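Local coordinates for protein apical membrane antigen 1 (Neospora caninum, PDB 4APL) that probably takes part in host-cell invasion at the moving junction, as a membrane antigen of an apicomplexan parasite, at residues T16-A21 / D371-C376; K49-A54 / D293-H298; G56-W61 / K226-A231; R244-T249 / S387-A392; C393-T398 / V410-E415. One frame throughout, in Å; residues are numbered along the deposited sequence.

How the interactions relate
The five contacts run along an elongated chain. Interactions 1 to 4 begin in sequence order, and interaction 5 comes last. Interactions 2 and 5 lie farthest apart, with centres about 55 Å from each other on opposite sides of the chain's centre. Interaction 3 is the most central. Its segment 56-61 follows soon after strand 49-53 of interaction 2. Interaction 1 brings the N-terminal helix 17-24 to residues late in the chain, about 18 Å from interaction 3 between centres. Interactions 4 and 5 touch, joined by the disulfide Cys388-Cys412. Together they tie the C-terminal hairpin of 394-401 and 404-411 to strand 244-247, so distant parts of the ectodomain are held together.

Interaction 1: T16-A21 / D371-C376; sequences TPELKA and DEALQC
Glu18 and Leu19, in the first turn of helix 17-24, face Ala373 in the 3-10 turn 372-374. This short turn leads into Cys376, whose disulfide with Cys400 ties it to strand 394-401. The N-terminal helix is thereby laid against the cysteine-rich C-terminal part of the chain, probably domain III.

The apolar part is small. CD1 of Leu19 lies 4.2 Å from CB of Ala373, and the same methyl comes within 4.5 Å of CD2 of Leu374. It also rests near the backbone of the turn. Phe22, one turn further along the helix, adds to this patch by touching both Ala373 and Leu374. Leu374 also reaches Leu232.

The polar part lies nearer the surface and has no direct hydrogen bond between the segments. Glu18 reaches over because its CG stands opposite the backbone N (chi1 -161°) and the chain then runs out straight. Its OE2 passes 3.6 Å from CA of Ala373. A water lies between OE2 of Glu18, at 3.2 Å, and the carbonyl O of Glu372, the second bond weak. It cannot serve every acceptor near it at once. The water oxygen is 3.3 Å from the carbonyl O of Glu372.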
# COMPACT_ATOMS: atom_id res chain seq x y z
N THR A 16 -25.84 1.11 0.16
CA THR A 16 -26.34 0.20 1.18
C THR A 16 -25.30 0.06 2.30
O THR A 16 -24.12 0.34 2.08
CB THR A 16 -26.72 -1.17 0.57
OG1 THR A 16 -27.77 -1.75 1.34
CG2 THR A 16 -25.56 -2.13 0.55
N PRO A 17 -25.73 -0.30 3.53
CA PRO A 17 -24.80 -0.48 4.65
C PRO A 17 -23.70 -1.49 4.35
O PRO A 17 -22.53 -1.22 4.60
CB PRO A 17 -25.69 -1.01 5.77
CG PRO A 17 -27.01 -0.38 5.50
CD PRO A 17 -27.14 -0.33 4.00
N GLU A 18 -24.08 -2.63 3.79
CA GLU A 18 -23.14 -3.71 3.53
C GLU A 18 -22.18 -3.35 2.41
O GLU A 18 -21.01 -3.74 2.42
CB GLU A 18 -23.89 -5.00 3.19
CG GLU A 18 -23.07 -6.27 3.35
CD GLU A 18 -23.86 -7.51 2.97
OE1 GLU A 18 -25.06 -7.59 3.32
OE2 GLU A 18 -23.27 -8.40 2.31
N LEU A 19 -22.69 -2.59 1.44
CA LEU A 19 -21.91 -2.18 0.28
C LEU A 19 -21.01 -0.98 0.59
O LEU A 19 -19.86 -0.93 0.15
CB LEU A 19 -22.85 -1.87 -0.89
CG LEU A 19 -22.69 -2.66 -2.19
CD1 LEU A 19 -21.62 -3.73 -2.12
CD2 LEU A 19 -24.02 -3.25 -2.63
N LYS A 20 -21.52 -0.03 1.39
CA LYS A 20 -20.71 1.11 1.85
C LYS A 20 -19.48 0.70 2.65
O LYS A 20 -18.40 1.26 2.47
CB LYS A 20 -21.56 2.10 2.66
CG LYS A 20 -20.95 3.50 2.78
CD LYS A 20 -21.78 4.42 3.68
CE LYS A 20 -23.25 4.00 3.72
NZ LYS A 20 -24.16 5.06 4.25
N ALA A 21 -19.62 -0.27 3.55
CA ALA A 21 -18.47 -0.80 4.25
C ALA A 21 -17.48 -1.43 3.27
O ALA A 21 -16.27 -1.31 3.42
CB ALA A 21 -18.90 -1.82 5.30
N ASP A 371 -15.46 -10.26 -2.26
CA ASP A 371 -16.13 -10.55 -1.00
C ASP A 371 -17.63 -10.84 -1.16
O ASP A 371 -18.22 -10.59 -2.21
CB ASP A 371 -15.93 -9.40 0.01
CG ASP A 371 -14.62 -9.52 0.78
OD1 ASP A 371 -13.61 -9.98 0.21
OD2 ASP A 371 -14.60 -9.13 1.97
N GLU A 372 -18.24 -11.35 -0.09
CA GLU A 372 -19.68 -11.63 -0.01
C GLU A 372 -20.56 -10.40 -0.29
O GLU A 372 -21.74 -10.53 -0.65
CB GLU A 372 -20.01 -12.21 1.38
CG GLU A 372 -21.44 -12.73 1.56
CD GLU A 372 -21.69 -14.11 0.94
OE1 GLU A 372 -20.71 -14.86 0.70
OE2 GLU A 372 -22.87 -14.45 0.70
N ALA A 373 -20.01 -9.21 -0.13
CA ALA A 373 -20.78 -7.98 -0.28
C ALA A 373 -21.29 -7.79 -1.71
O ALA A 373 -22.34 -7.19 -1.94
CB ALA A 373 -19.95 -6.78 0.16
N LEU A 374 -20.53 -8.31 -2.67
CA LEU A 374 -20.83 -8.05 -4.07
C LEU A 374 -21.86 -9.02 -4.65
O LEU A 374 -22.10 -9.02 -5.86
CB LEU A 374 -19.54 -8.08 -4.90
CG LEU A 374 -18.72 -6.79 -4.97
CD1 LEU A 374 -17.45 -7.03 -5.76
CD2 LEU A 374 -19.53 -5.66 -5.58
N GLN A 375 -22.50 -9.80 -3.78
CA GLN A 375 -23.32 -10.93 -4.22
C GLN A 375 -24.81 -10.67 -4.15
O GLN A 375 -25.28 -9.87 -3.35
CB GLN A 375 -22.97 -12.18 -3.44
CG GLN A 375 -21.70 -12.85 -3.92
CD GLN A 375 -21.40 -14.13 -3.17
OE1 GLN A 375 -22.07 -14.45 -2.18
NE2 GLN A 375 -20.40 -14.86 -3.63
N CYS A 376 -25.56 -11.36 -5.01
CA CYS A 376 -26.97 -11.10 -5.18
C CYS A 376 -27.65 -12.33 -5.77
O CYS A 376 -27.00 -13.21 -6.32
CB CYS A 376 -27.17 -9.89 -6.10
SG CYS A 376 -26.38 -10.03 -7.73
O HOH W 1 -24.23 -11.31 1.37

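Interaction 2: K49-A54 / D293-H298; sequences KLYREA and DWWPVH
Tyr51 and Trp295 form the tightly packed side of this contact, a T-shaped stack. The edge of the Trp295 six-membered ring points at the face of Tyr51, with the planes at 82° and the centroids 5.2 Å apart. CE3 of Trp295 sits over the middle of the tyrosine ring, 3.7 Å from CG of Tyr51. A chi1 of -65° places the Tyr51 ring beside its backbone N, and a chi2 of -84° turns its face to Trp295. Trp295 also stacks on Tyr154.

The backbones meet at a single bridge between Tyr51 and Val297. N of Arg52 donates to O of Pro296 at 2.9 Å. N of His298 donates to O of Leu50 at 3.0 Å. The Arg52 chain runs past the carbonyl of Val297, and its guanidinium is then held by the backbone oxygens of Pro303 and Asp278.

The other side is looser and at the surface. CB of Leu50 lies 3.9 Å from CB of His298. CD2 of Leu50 is over one face of the imidazole. Val297 points away, and its CG1 merely brushes the Leu50 carbonyl.

Residues 293-298 probably belong to the domain II loop that reaches across to domain I in AMA1 proteins. Here the loop lies against strand 49-53, which pairs with strand 42-46, and close to strand 154-161.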
# COMPACT_ATOMS: atom_id res chain seq x y z
N LYS A 49 15.04 13.65 21.69
CA LYS A 49 14.73 14.02 20.30
C LYS A 49 13.42 13.41 19.79
O LYS A 49 12.96 12.38 20.28
CB LYS A 49 15.89 13.64 19.37
CG LYS A 49 17.03 14.65 19.32
CD LYS A 49 18.17 14.18 18.44
CE LYS A 49 19.49 14.85 18.81
NZ LYS A 49 20.64 13.89 18.81
N LEU A 50 12.84 14.07 18.79
CA LEU A 50 11.55 13.69 18.21
C LEU A 50 11.76 13.10 16.81
O LEU A 50 12.43 13.70 15.96
CB LEU A 50 10.66 14.94 18.13
CG LEU A 50 9.15 14.86 18.37
CD1 LEU A 50 8.80 13.82 19.42
CD2 LEU A 50 8.65 16.22 18.81
N TYR A 51 11.20 11.92 16.57
CA TYR A 51 11.49 11.17 15.35
C TYR A 51 10.24 10.81 14.61
O TYR A 51 9.19 10.57 15.21
CB TYR A 51 12.25 9.90 15.68
CG TYR A 51 13.61 10.16 16.27
CD1 TYR A 51 14.70 10.40 15.44
CD2 TYR A 51 13.80 10.19 17.64
CE1 TYR A 51 15.95 10.63 15.98
CE2 TYR A 51 15.04 10.44 18.18
CZ TYR A 51 16.12 10.66 17.35
OH TYR A 51 17.35 10.91 17.88
N ARG A 52 10.36 10.76 13.29
CA ARG A 52 9.24 10.36 12.45
C ARG A 52 9.04 8.85 12.51
O ARG A 52 9.98 8.10 12.75
CB ARG A 52 9.44 10.85 11.02
CG ARG A 52 9.50 12.36 10.93
CD ARG A 52 9.29 12.85 9.51
NE ARG A 52 7.87 12.91 9.16
CZ ARG A 52 7.42 13.17 7.93
NH1 ARG A 52 8.28 13.40 6.95
NH2 ARG A 52 6.12 13.20 7.69
N GLU A 53 7.79 8.42 12.37
CA GLU A 53 7.42 7.04 12.62
C GLU A 53 6.39 6.57 11.62
O GLU A 53 5.37 7.24 11.40
CB GLU A 53 6.86 6.87 14.03
CG GLU A 53 6.73 5.42 14.50
CD GLU A 53 5.81 5.27 15.71
OE1 GLU A 53 4.78 5.96 15.79
OE2 GLU A 53 6.11 4.42 16.57
N ALA A 54 6.65 5.42 11.01
CA ALA A 54 5.64 4.77 10.21
C ALA A 54 4.44 4.45 11.10
O ALA A 54 4.59 3.92 12.20
CB ALA A 54 6.20 3.51 9.59
N ASP A 293 22.52 7.21 11.92
CA ASP A 293 21.19 7.80 12.04
C ASP A 293 20.12 7.10 11.20
O ASP A 293 19.91 7.47 10.05
CB ASP A 293 21.24 9.27 11.63
CG ASP A 293 21.72 10.17 12.75
OD1 ASP A 293 22.61 9.76 13.52
OD2 ASP A 293 21.19 11.30 12.85
N TRP A 294 19.39 6.17 11.82
CA TRP A 294 18.49 5.26 11.09
C TRP A 294 17.11 5.81 10.86
O TRP A 294 16.39 5.31 10.00
CB TRP A 294 18.36 3.92 11.81
CG TRP A 294 19.65 3.28 12.26
CD1 TRP A 294 19.95 2.78 13.52
CD2 TRP A 294 20.84 3.01 11.45
NE1 TRP A 294 21.21 2.26 13.56
CE2 TRP A 294 21.81 2.37 12.36
CE3 TRP A 294 21.21 3.24 10.14
CZ2 TRP A 294 23.07 1.98 11.93
CZ3 TRP A 294 22.48 2.84 9.72
CH2 TRP A 294 23.39 2.22 10.59
N TRP A 295 16.72 6.81 11.66
CA TRP A 295 15.36 7.35 11.61
C TRP A 295 15.35 8.76 11.11
O TRP A 295 16.29 9.51 11.35
CB TRP A 295 14.69 7.32 12.98
CG TRP A 295 14.82 6.01 13.73
CD1 TRP A 295 14.84 4.72 13.21
CD2 TRP A 295 14.92 5.83 15.18
NE1 TRP A 295 14.96 3.79 14.20
CE2 TRP A 295 15.01 4.38 15.41
CE3 TRP A 295 14.95 6.69 16.28
CZ2 TRP A 295 15.13 3.84 16.68
CZ3 TRP A 295 15.06 6.13 17.55
CH2 TRP A 295 15.15 4.74 17.75
N PRO A 296 14.27 9.17 10.42
CA PRO A 296 14.12 10.58 10.07
C PRO A 296 13.78 11.41 11.29
O PRO A 296 13.09 10.95 12.20
CB PRO A 296 12.93 10.59 9.09
CG PRO A 296 12.76 9.18 8.65
CD PRO A 296 13.21 8.34 9.81
N VAL A 297 14.25 12.65 11.29
CA VAL A 297 13.97 13.59 12.36
C VAL A 297 12.66 14.32 12.09
O VAL A 297 12.23 14.43 10.94
CB VAL A 297 15.13 14.61 12.48
CG1 VAL A 297 14.96 15.49 13.72
CG2 VAL A 297 16.46 13.87 12.53
N HIS A 298 12.03 14.81 13.15
CA HIS A 298 10.90 15.73 13.04
C HIS A 298 11.37 17.08 12.56
O HIS A 298 12.46 17.53 12.92
CB HIS A 298 10.20 15.86 14.39
CG HIS A 298 9.09 16.88 14.43
ND1 HIS A 298 7.82 16.55 14.69
CD2 HIS A 298 9.11 18.27 14.26
CE1 HIS A 298 7.05 17.67 14.68
NE2 HIS A 298 7.85 18.71 14.40

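Interaction 3: G56-W61 / K226-A231; sequences GLCPVW and KCPNQA
The carbonyl oxygen of Asn229 lies over one face of the Trp61 ring, offset toward its rim, and accepts a hydrogen bond from OG of Ser349. The contact centres on the disulfide between Cys58 and Cys227. It fastens the approach to strand 60-61, at the border of the five-stranded antiparallel sheet, to the loop that follows helix 223-226. This is a buried site near the centre of the chain.

The two SG atoms of Cys58 and Cys227 are 2.1 Å apart. The twist about the S-S bond is left-handed (chi3 -84°). In each cysteine the sulfur stands beside its own backbone N, opposite the carbonyl carbon. The neighbouring prolines pack around the bridge: CD of Pro59 is 4.1 Å from SG of Cys227, and CD of Pro228 is 4.4 Å from SG of Cys58. Pro228 is also the centre of an inverse gamma turn, closed by a weak bond from N of Asn229 to O of Cys227. That turn takes the chain from Cys227 to Asn229, which lies against Trp61.

No hydrogen bond joins the two segments. Phe223 packs on both Pro59 and Asn229. The amide of Asn229 stands nearly upright to the indole, at 87°, and its CB lies 3.4 Å from NE1 of Trp61.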
# COMPACT_ATOMS: atom_id res chain seq x y z
N GLY A 56 0.99 3.70 9.52
CA GLY A 56 -0.17 3.26 8.73
C GLY A 56 -0.73 1.90 9.15
O GLY A 56 0.03 0.99 9.47
N LEU A 57 -2.05 1.75 9.10
CA LEU A 57 -2.70 0.56 9.65
C LEU A 57 -2.85 -0.61 8.68
O LEU A 57 -3.22 -1.71 9.09
CB LEU A 57 -4.07 0.92 10.20
CG LEU A 57 -4.17 1.30 11.67
CD1 LEU A 57 -3.13 2.34 12.04
CD2 LEU A 57 -5.56 1.85 11.89
N CYS A 58 -2.60 -0.36 7.40
CA CYS A 58 -2.76 -1.38 6.37
C CYS A 58 -1.40 -1.86 5.86
O CYS A 58 -0.49 -1.05 5.70
CB CYS A 58 -3.63 -0.84 5.23
SG CYS A 58 -5.39 -0.66 5.63
N PRO A 59 -1.24 -3.17 5.62
CA PRO A 59 -0.00 -3.63 5.01
C PRO A 59 0.01 -3.24 3.54
O PRO A 59 -1.05 -3.23 2.90
CB PRO A 59 -0.09 -5.14 5.14
CG PRO A 59 -1.54 -5.42 5.06
CD PRO A 59 -2.22 -4.27 5.76
N VAL A 60 1.17 -2.87 3.01
CA VAL A 60 1.26 -2.60 1.59
C VAL A 60 1.98 -3.73 0.89
O VAL A 60 3.10 -4.10 1.25
CB VAL A 60 1.81 -1.18 1.22
CG1 VAL A 60 1.85 -0.27 2.43
CG2 VAL A 60 3.18 -1.26 0.57
N TRP A 61 1.29 -4.31 -0.09
CA TRP A 61 1.77 -5.50 -0.77
C TRP A 61 2.69 -5.14 -1.90
O TRP A 61 2.33 -4.39 -2.80
CB TRP A 61 0.58 -6.29 -1.29
CG TRP A 61 -0.35 -6.75 -0.20
CD1 TRP A 61 -1.22 -5.97 0.56
CD2 TRP A 61 -0.51 -8.12 0.32
NE1 TRP A 61 -1.89 -6.74 1.48
CE2 TRP A 61 -1.52 -8.04 1.39
CE3 TRP A 61 0.03 -9.36 0.00
CZ2 TRP A 61 -1.94 -9.15 2.09
CZ3 TRP A 61 -0.41 -10.48 0.71
CH2 TRP A 61 -1.36 -10.37 1.74
N LYS A 226 -10.55 -4.69 6.77
CA LYS A 226 -10.58 -3.24 6.69
C LYS A 226 -9.59 -2.70 5.68
O LYS A 226 -9.64 -1.53 5.32
CB LYS A 226 -10.28 -2.62 8.05
CG LYS A 226 -11.48 -2.56 8.96
CD LYS A 226 -11.08 -2.79 10.40
CE LYS A 226 -12.27 -2.58 11.31
NZ LYS A 226 -13.52 -3.03 10.62
N CYS A 227 -8.67 -3.55 5.24
CA CYS A 227 -7.69 -3.16 4.25
C CYS A 227 -7.96 -3.80 2.89
O CYS A 227 -8.52 -4.89 2.82
CB CYS A 227 -6.29 -3.48 4.77
SG CYS A 227 -5.92 -2.55 6.29
N PRO A 228 -7.64 -3.10 1.80
CA PRO A 228 -7.92 -3.62 0.46
C PRO A 228 -6.78 -4.48 -0.10
O PRO A 228 -6.12 -4.10 -1.08
CB PRO A 228 -8.08 -2.35 -0.37
CG PRO A 228 -7.19 -1.37 0.31
CD PRO A 228 -7.27 -1.67 1.77
N ASN A 229 -6.61 -5.67 0.47
CA ASN A 229 -5.43 -6.49 0.22
C ASN A 229 -5.42 -7.21 -1.13
O ASN A 229 -4.35 -7.41 -1.70
CB ASN A 229 -5.21 -7.48 1.37
CG ASN A 229 -6.01 -7.12 2.61
OD1 ASN A 229 -5.45 -6.88 3.69
ND2 ASN A 229 -7.32 -7.04 2.45
N GLN A 230 -6.58 -7.60 -1.64
CA GLN A 230 -6.66 -8.14 -3.00
C GLN A 230 -7.09 -7.07 -4.00
O GLN A 230 -7.55 -5.99 -3.62
CB GLN A 230 -7.62 -9.32 -3.10
CG GLN A 230 -7.53 -10.35 -1.99
CD GLN A 230 -8.91 -10.83 -1.54
OE1 GLN A 230 -9.07 -11.31 -0.42
NE2 GLN A 230 -9.91 -10.69 -2.41
N ALA A 231 -6.99 -7.39 -5.29
CA ALA A 231 -7.48 -6.53 -6.34
C ALA A 231 -8.89 -6.97 -6.73
O ALA A 231 -9.24 -8.14 -6.61
CB ALA A 231 -6.55 -6.61 -7.54

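Interaction 4: R244-T249 / S387-A392; sequences RCHDYT and SCDVQA
Arg244 opens the first segment and meets Asp389 at about a right angle. Its CG lies between its backbone N and carbonyl carbon (chi1 62°), and the chain then runs straight to NE. NE donates to OD2 of Asp389 at 3.1 Å, a salt bridge whose N-H...O angle is 145°. It comes from the anti side, somewhat out of the carboxylate plane. The rest of the guanidinium is held elsewhere: NH2 by Glu250, NH1 by Ser409. CB of Ala392 also lies beside the guanidinium.

Cys245 is joined to Cys334, in the three-stranded antiparallel sheet that has 244-247 at one border. The contact thus links this sheet to the loop before strand 394-401, which Cys388 ties to Cys412.

The His246 and Asp389 side chains come toward each other from opposite directions. NE2 of His246 gives OD2 of Asp389 a second, weak bond of 3.1 Å, with ring and carboxylate planes 59° apart. Two donors on one oxygen, one from a guanidinium, would probably favour the ionised form of Asp389. CZ of Arg244 lies over one face of the His246 ring, toward its rim.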
# COMPACT_ATOMS: atom_id res chain seq x y z
N ARG A 244 -25.75 8.50 -11.49
CA ARG A 244 -25.09 7.31 -12.04
C ARG A 244 -23.58 7.22 -11.80
O ARG A 244 -22.89 8.23 -11.66
CB ARG A 244 -25.40 7.12 -13.52
CG ARG A 244 -24.92 8.25 -14.40
CD ARG A 244 -24.68 7.79 -15.83
NE ARG A 244 -23.83 8.76 -16.50
CZ ARG A 244 -22.62 8.49 -16.98
NH1 ARG A 244 -22.15 7.25 -16.94
NH2 ARG A 244 -21.90 9.46 -17.52
N CYS A 245 -23.07 5.99 -11.77
CA CYS A 245 -21.70 5.75 -11.34
C CYS A 245 -20.69 6.01 -12.46
O CYS A 245 -20.46 5.15 -13.30
CB CYS A 245 -21.56 4.32 -10.83
SG CYS A 245 -19.96 3.93 -10.07
N HIS A 246 -20.09 7.21 -12.46
CA HIS A 246 -18.98 7.53 -13.36
C HIS A 246 -17.72 6.79 -12.94
O HIS A 246 -17.19 7.04 -11.85
CB HIS A 246 -18.67 9.02 -13.33
CG HIS A 246 -19.83 9.92 -13.69
ND1 HIS A 246 -20.83 10.18 -12.84
CD2 HIS A 246 -20.04 10.73 -14.81
CE1 HIS A 246 -21.68 11.07 -13.41
NE2 HIS A 246 -21.19 11.40 -14.61
N ASP A 247 -17.19 5.92 -13.80
CA ASP A 247 -15.86 5.34 -13.52
C ASP A 247 -14.81 6.43 -13.73
O ASP A 247 -15.16 7.55 -14.12
CB ASP A 247 -15.58 4.10 -14.38
CG ASP A 247 -15.25 4.44 -15.84
OD1 ASP A 247 -14.55 5.44 -16.08
OD2 ASP A 247 -15.66 3.67 -16.74
N TYR A 248 -13.54 6.12 -13.46
CA TYR A 248 -12.51 7.15 -13.49
C TYR A 248 -12.26 7.75 -14.88
O TYR A 248 -11.81 8.89 -14.99
CB TYR A 248 -11.19 6.62 -12.94
CG TYR A 248 -11.19 6.31 -11.46
CD1 TYR A 248 -11.99 7.02 -10.57
CD2 TYR A 248 -10.33 5.35 -10.94
CE1 TYR A 248 -11.96 6.76 -9.22
CE2 TYR A 248 -10.29 5.08 -9.59
CZ TYR A 248 -11.11 5.78 -8.73
OH TYR A 248 -11.07 5.50 -7.39
N THR A 249 -12.53 6.99 -15.95
CA THR A 249 -12.32 7.51 -17.30
C THR A 249 -13.28 8.66 -17.66
O THR A 249 -13.12 9.29 -18.70
CB THR A 249 -12.38 6.41 -18.39
OG1 THR A 249 -13.73 6.26 -18.84
CG2 THR A 249 -11.87 5.10 -17.87
N SER A 387 -32.43 8.17 -13.59
CA SER A 387 -32.81 9.19 -14.54
C SER A 387 -31.64 9.49 -15.46
O SER A 387 -30.49 9.27 -15.08
CB SER A 387 -33.23 10.45 -13.80
OG SER A 387 -34.23 10.14 -12.86
N CYS A 388 -31.92 10.01 -16.64
CA CYS A 388 -30.87 10.34 -17.59
C CYS A 388 -29.95 11.38 -16.97
O CYS A 388 -30.41 12.43 -16.53
CB CYS A 388 -31.47 10.85 -18.91
SG CYS A 388 -30.41 10.75 -20.38
N ASP A 389 -28.68 11.04 -16.85
CA ASP A 389 -27.64 12.03 -16.63
C ASP A 389 -27.45 12.75 -17.96
O ASP A 389 -26.84 12.21 -18.88
CB ASP A 389 -26.35 11.35 -16.16
CG ASP A 389 -25.14 12.27 -16.20
OD1 ASP A 389 -25.28 13.46 -16.56
OD2 ASP A 389 -24.03 11.78 -15.89
N VAL A 390 -28.03 13.94 -18.06
CA VAL A 390 -28.20 14.61 -19.34
C VAL A 390 -26.88 15.07 -19.93
O VAL A 390 -26.72 15.14 -21.15
CB VAL A 390 -29.17 15.80 -19.24
CG1 VAL A 390 -30.55 15.34 -18.80
CG2 VAL A 390 -28.62 16.86 -18.29
N GLN A 391 -25.92 15.38 -19.06
CA GLN A 391 -24.63 15.90 -19.47
C GLN A 391 -23.83 14.84 -20.23
O GLN A 391 -22.93 15.17 -21.00
CB GLN A 391 -23.84 16.39 -18.24
CG GLN A 391 -22.34 16.56 -18.47
CD GLN A 391 -21.51 15.92 -17.37
OE1 GLN A 391 -20.75 16.60 -16.68
NE2 GLN A 391 -21.66 14.60 -17.20
N ALA A 392 -24.19 13.58 -20.02
CA ALA A 392 -23.49 12.48 -20.67
C ALA A 392 -24.44 11.61 -21.49
O ALA A 392 -24.01 10.65 -22.12
CB ALA A 392 -22.76 11.64 -19.64

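Interaction 5: C393-T398 / V410-E415; sequences CKRQKT and VDCTAE
With chi1 at 68° the Arg395 side chain leaves over its own backbone and extends as far as NE, which reaches the Asp411 carbonyl. Lys394 instead bends at chi2 (-60°) and chi3, which brings it alongside Asp411, pointing the same way.

The backbones meet at the open end of the hairpin made by strands 394-401 and 404-411. Arg395 and Val410 are an antiparallel hydrogen-bonded pair, N to O in both directions, each at 3.0 Å. Cys393 and Lys394 form a G1 beta bulge opposite Asp389. Beside the pair, CB of Lys397 rests 3.9 Å from CG2 of Val410.

NE of Arg395 donates to O of Asp411 at 3.0 Å. One face of its guanidinium looks toward the Thr413 backbone N. NZ of Lys394 forms a salt bridge with OD1 of Asp411 at 3.1 Å, its hydrogen bond weak. Cys412 is bonded to Cys388, and Cys393 to Cys420. The Arg395 bond to a backbone oxygen and these two disulfides therefore supplement the strand pairing at the open end, while the Lys394-Asp411 pair lies toward the surface.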
# COMPACT_ATOMS: atom_id res chain seq x y z
N CYS A 393 -25.72 11.96 -21.46
CA CYS A 393 -26.80 11.18 -22.09
C CYS A 393 -26.66 9.66 -21.94
O CYS A 393 -26.87 8.92 -22.90
CB CYS A 393 -27.00 11.56 -23.55
SG CYS A 393 -28.74 11.74 -24.01
N LYS A 394 -26.29 9.23 -20.73
CA LYS A 394 -26.47 7.85 -20.29
C LYS A 394 -27.25 7.81 -18.96
O LYS A 394 -27.49 8.85 -18.33
CB LYS A 394 -25.12 7.11 -20.14
CG LYS A 394 -24.08 7.41 -21.21
CD LYS A 394 -24.53 7.05 -22.62
CE LYS A 394 -23.86 5.78 -23.13
NZ LYS A 394 -24.66 5.10 -24.19
N ARG A 395 -27.66 6.60 -18.57
CA ARG A 395 -28.30 6.39 -17.27
C ARG A 395 -27.75 5.13 -16.62
O ARG A 395 -27.30 4.21 -17.31
CB ARG A 395 -29.83 6.33 -17.39
CG ARG A 395 -30.37 5.11 -18.13
CD ARG A 395 -31.80 5.31 -18.61
NE ARG A 395 -32.22 4.22 -19.49
CZ ARG A 395 -33.44 3.71 -19.52
NH1 ARG A 395 -34.38 4.20 -18.72
NH2 ARG A 395 -33.74 2.70 -20.34
N GLN A 396 -27.77 5.11 -15.29
CA GLN A 396 -27.34 3.95 -14.53
C GLN A 396 -28.25 2.73 -14.80
O GLN A 396 -29.47 2.88 -14.92
CB GLN A 396 -27.33 4.31 -13.04
CG GLN A 396 -26.92 3.18 -12.11
CD GLN A 396 -25.47 2.79 -12.29
OE1 GLN A 396 -25.14 1.61 -12.44
NE2 GLN A 396 -24.59 3.78 -12.30
N LYS A 397 -27.66 1.55 -14.89
CA LYS A 397 -28.44 0.31 -14.88
C LYS A 397 -27.89 -0.73 -13.91
O LYS A 397 -26.83 -1.32 -14.14
CB LYS A 397 -28.55 -0.28 -16.29
CG LYS A 397 -29.27 -1.62 -16.35
CD LYS A 397 -28.81 -2.45 -17.53
CE LYS A 397 -29.77 -3.58 -17.82
NZ LYS A 397 -29.65 -3.98 -19.25
N THR A 398 -28.64 -0.98 -12.84
CA THR A 398 -28.25 -1.96 -11.83
C THR A 398 -29.10 -3.23 -11.94
O THR A 398 -30.32 -3.15 -12.09
CB THR A 398 -28.40 -1.39 -10.40
OG1 THR A 398 -28.08 0.01 -10.39
CG2 THR A 398 -27.46 -2.12 -9.44
N VAL A 410 -26.10 2.79 -19.63
CA VAL A 410 -26.74 2.42 -20.89
C VAL A 410 -27.44 3.62 -21.52
O VAL A 410 -27.52 4.69 -20.91
CB VAL A 410 -27.75 1.24 -20.71
CG1 VAL A 410 -27.05 -0.04 -20.29
CG2 VAL A 410 -28.86 1.60 -19.73
N ASP A 411 -27.94 3.44 -22.73
CA ASP A 411 -28.69 4.48 -23.42
C ASP A 411 -29.92 4.91 -22.61
O ASP A 411 -30.60 4.08 -22.00
CB ASP A 411 -29.13 4.00 -24.81
CG ASP A 411 -27.97 3.86 -25.79
OD1 ASP A 411 -27.16 4.81 -25.92
OD2 ASP A 411 -27.88 2.80 -26.45
N CYS A 412 -30.17 6.22 -22.60
CA CYS A 412 -31.45 6.77 -22.18
C CYS A 412 -32.55 6.45 -23.21
O CYS A 412 -32.26 6.12 -24.36
CB CYS A 412 -31.33 8.28 -21.98
SG CYS A 412 -30.11 8.75 -20.74
N THR A 413 -33.81 6.57 -22.79
CA THR A 413 -34.93 6.41 -23.72
C THR A 413 -35.01 7.58 -24.70
O THR A 413 -34.43 8.65 -24.46
CB THR A 413 -36.29 6.29 -22.99
OG1 THR A 413 -36.42 7.36 -22.05
CG2 THR A 413 -36.38 4.96 -22.25
N ALA A 414 -35.73 7.38 -25.80
CA ALA A 414 -36.03 8.46 -26.74
C ALA A 414 -36.56 9.71 -26.03
O ALA A 414 -36.05 10.81 -26.20
CB ALA A 414 -37.01 7.99 -27.80
N GLU A 415 -37.59 9.52 -25.20
CA GLU A 415 -38.12 10.63 -24.44
C GLU A 415 -37.01 11.38 -23.69
O GLU A 415 -36.84 12.59 -23.87
CB GLU A 415 -39.21 10.17 -23.48
CG GLU A 415 -39.91 11.32 -22.77
CD GLU A 415 -40.15 12.52 -23.68
OE1 GLU A 415 -40.33 12.33 -24.91
OE2 GLU A 415 -40.16 13.66 -23.16